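Local coordinates for protein pyridine nucleotide-disulphide oxidoreductase dimerisation region (Escherichia coli BL21, PDB 6KYY) that is a hypochlorous acid-induced, FAD-containing disulfide reductase that binds copper(II) and is probably involved in resistance to reactive chlorine stress, at residues K162-H167 / S182-F187. Residues are numbered along the deposited sequence; the frame is centred on the assembly and turned at random.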
loop_
_atom_site.group_PDB
_atom_site.type_symbol
_atom_site.label_atom_id
_atom_site.label_comp_id
_atom_site.label_asym_id
_atom_site.label_seq_id
_atom_site.Cartn_x
_atom_site.Cartn_y
_atom_site.Cartn_z
ATOM N N LYS B 162 -20.894 21.313 9.582
ATOM C CA LYS B 162 -20.169 22.576 9.597
ATOM C C LYS B 162 -19.219 22.701 10.778
ATOM O O LYS B 162 -18.285 23.509 10.724
ATOM C CB LYS B 162 -21.152 23.750 9.618
ATOM C CG LYS B 162 -22.155 23.746 8.474
ATOM C CD LYS B 162 -21.606 24.468 7.256
ATOM C CE LYS B 162 -22.704 25.212 6.512
ATOM N NZ LYS B 162 -23.108 26.459 7.216
ATOM N N GLU B 163 -19.430 21.920 11.835
ATOM C CA GLU B 163 -18.655 22.016 13.062
ATOM C C GLU B 163 -18.396 20.615 13.587
ATOM O O GLU B 163 -19.256 19.737 13.474
ATOM C CB GLU B 163 -19.400 22.858 14.109
ATOM C CG GLU B 163 -18.740 22.935 15.474
ATOM C CD GLU B 163 -19.358 24.010 16.351
ATOM O OE1 GLU B 163 -19.253 25.202 15.995
ATOM O OE2 GLU B 163 -19.956 23.662 17.390
ATOM N N LEU B 164 -17.214 20.400 14.148
ATOM C CA LEU B 164 -16.904 19.098 14.724
ATOM C C LEU B 164 -17.689 18.906 16.013
ATOM O O LEU B 164 -17.511 19.686 16.959
ATOM C CB LEU B 164 -15.412 18.952 14.995
ATOM C CG LEU B 164 -15.048 17.531 15.431
ATOM C CD1 LEU B 164 -14.731 16.679 14.218
ATOM C CD2 LEU B 164 -13.891 17.521 16.424
ATOM N N PRO B 165 -18.558 17.900 16.103
ATOM C CA PRO B 165 -19.322 17.693 17.339
ATOM C C PRO B 165 -18.432 17.128 18.438
ATOM O O PRO B 165 -17.652 16.201 18.210
ATOM C CB PRO B 165 -20.409 16.698 16.921
ATOM C CG PRO B 165 -19.805 15.949 15.780
ATOM C CD PRO B 165 -18.890 16.907 15.065
ATOM N N GLY B 166 -18.554 17.701 19.636
ATOM C CA GLY B 166 -17.748 17.241 20.754
ATOM C C GLY B 166 -18.040 15.809 21.152
ATOM O O GLY B 166 -17.174 15.126 21.704
ATOM N N HIS B 167 -19.254 15.333 20.881
ATOM C CA HIS B 167 -19.639 13.957 21.173
ATOM C C HIS B 167 -20.517 13.452 20.040
ATOM O O HIS B 167 -21.618 13.970 19.829
ATOM C CB HIS B 167 -20.372 13.855 22.513
ATOM C CG HIS B 167 -20.604 12.448 22.969
ATOM N ND1 HIS B 167 -21.259 12.145 24.143
ATOM C CD2 HIS B 167 -20.267 11.262 22.409
ATOM C CE1 HIS B 167 -21.317 10.833 24.287
ATOM N NE2 HIS B 167 -20.722 10.274 23.248
ATOM N N SER B 182 -13.513 5.803 14.078
ATOM C CA SER B 182 -12.114 6.220 14.099
ATOM C C SER B 182 -11.933 7.596 13.473
ATOM O O SER B 182 -11.143 8.407 13.967
ATOM C CB SER B 182 -11.243 5.192 13.374
ATOM O OG SER B 182 -11.708 3.873 13.592
ATOM N N MET B 183 -12.659 7.877 12.387
ATOM C CA MET B 183 -12.461 9.131 11.664
ATOM C C MET B 183 -12.739 10.338 12.551
ATOM O O MET B 183 -11.967 11.304 12.557
ATOM C CB MET B 183 -13.351 9.170 10.422
ATOM C CG MET B 183 -13.261 10.474 9.647
ATOM S SD MET B 183 -14.810 10.923 8.845
ATOM C CE MET B 183 -14.960 9.593 7.660
ATOM N N PHE B 184 -13.834 10.303 13.309
ATOM C CA PHE B 184 -14.171 11.440 14.156
ATOM C C PHE B 184 -13.407 11.416 15.474
ATOM O O PHE B 184 -13.080 12.479 16.013
ATOM C CB PHE B 184 -15.679 11.481 14.399
ATOM C CG PHE B 184 -16.455 12.078 13.257
ATOM C CD1 PHE B 184 -16.670 11.355 12.093
ATOM C CD2 PHE B 184 -16.956 13.367 13.339
ATOM C CE1 PHE B 184 -17.377 11.903 11.038
ATOM C CE2 PHE B 184 -17.664 13.921 12.288
ATOM C CZ PHE B 184 -17.874 13.187 11.136
ATOM N N ALA B 185 -13.108 10.226 16.004
ATOM C CA ALA B 185 -12.253 10.147 17.183
ATOM C C ALA B 185 -10.830 10.578 16.863
ATOM O O ALA B 185 -10.098 11.017 17.759
ATOM C CB ALA B 185 -12.266 8.732 17.758
ATOM N N ASN B 186 -10.418 10.459 15.598
ATOM C CA ASN B 186 -9.128 11.000 15.185
ATOM C C ASN B 186 -9.163 12.522 15.148
ATOM O O ASN B 186 -8.167 13.182 15.470
ATOM C CB ASN B 186 -8.737 10.441 13.819
ATOM C CG ASN B 186 -7.963 9.143 13.917
ATOM O OD1 ASN B 186 -7.408 8.812 14.966
ATOM N ND2 ASN B 186 -7.918 8.400 12.819
ATOM N N PHE B 187 -10.304 13.094 14.759
ATOM C CA PHE B 187 -10.476 14.541 14.729
ATOM C C PHE B 187 -10.576 15.153 16.120
ATOM O O PHE B 187 -10.590 16.382 16.234
ATOM C CB PHE B 187 -11.726 14.901 13.925
ATOM C CG PHE B 187 -11.515 14.922 12.435
ATOM C CD1 PHE B 187 -10.400 15.530 11.885
ATOM C CD2 PHE B 187 -12.441 14.339 11.586
ATOM C CE1 PHE B 187 -10.211 15.553 10.515
ATOM C CE2 PHE B 187 -12.256 14.358 10.216
ATOM C CZ PHE B 187 -11.140 14.965 9.681
#
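Leu-164 reaches from the loop ahead of strand 167-171 to Phe-184 and Phe-187, near the C-terminal end of helix 175-186. Its CB points toward the helix. CG lies anti to the backbone N (chi1 -173°), which carries the fork of the side chain on to the helix. The two methyls then part. Leu-164 CD1 touches both phenylalanines, 3.5 Å from Phe-187 CB and 4.1 Å from Phe-184 CD2. It meets both rings obliquely. Leu-164 CD2 turns to the backbone instead and lies 3.5 Å from Phe-187 O, a van der Waals contact of a methyl with a polar atom.

Pro-165 adds a second, looser touch. Its CD sits at the edge of the Phe-184 ring, near the ring plane, 4.3 Å from CE2. Phe-184 therefore meets two neighbouring loop residues. Phe-187 meets Leu-164 mainly through the base of its side chain, while its ring leads away from the loop. That ring packs edge-to-face with Phe-71 of helix 71-94, which Leu-164 also touches.

The segments include the start of strand 167-171 and the later turns of helix 175-186, in the parallel sheet domain. The glycine-rich turn between strand and helix is consistent with a Rossmann-type dinucleotide-binding motif, as in the second nucleotide-binding domain of this family. The contact thus ties the approach to the strand to the later part of the helix. No hydrogen bond or salt bridge crosses between the segments. This small contact depends on dispersion and the burial of apolar groups, with one leucine providing most of the loop's share.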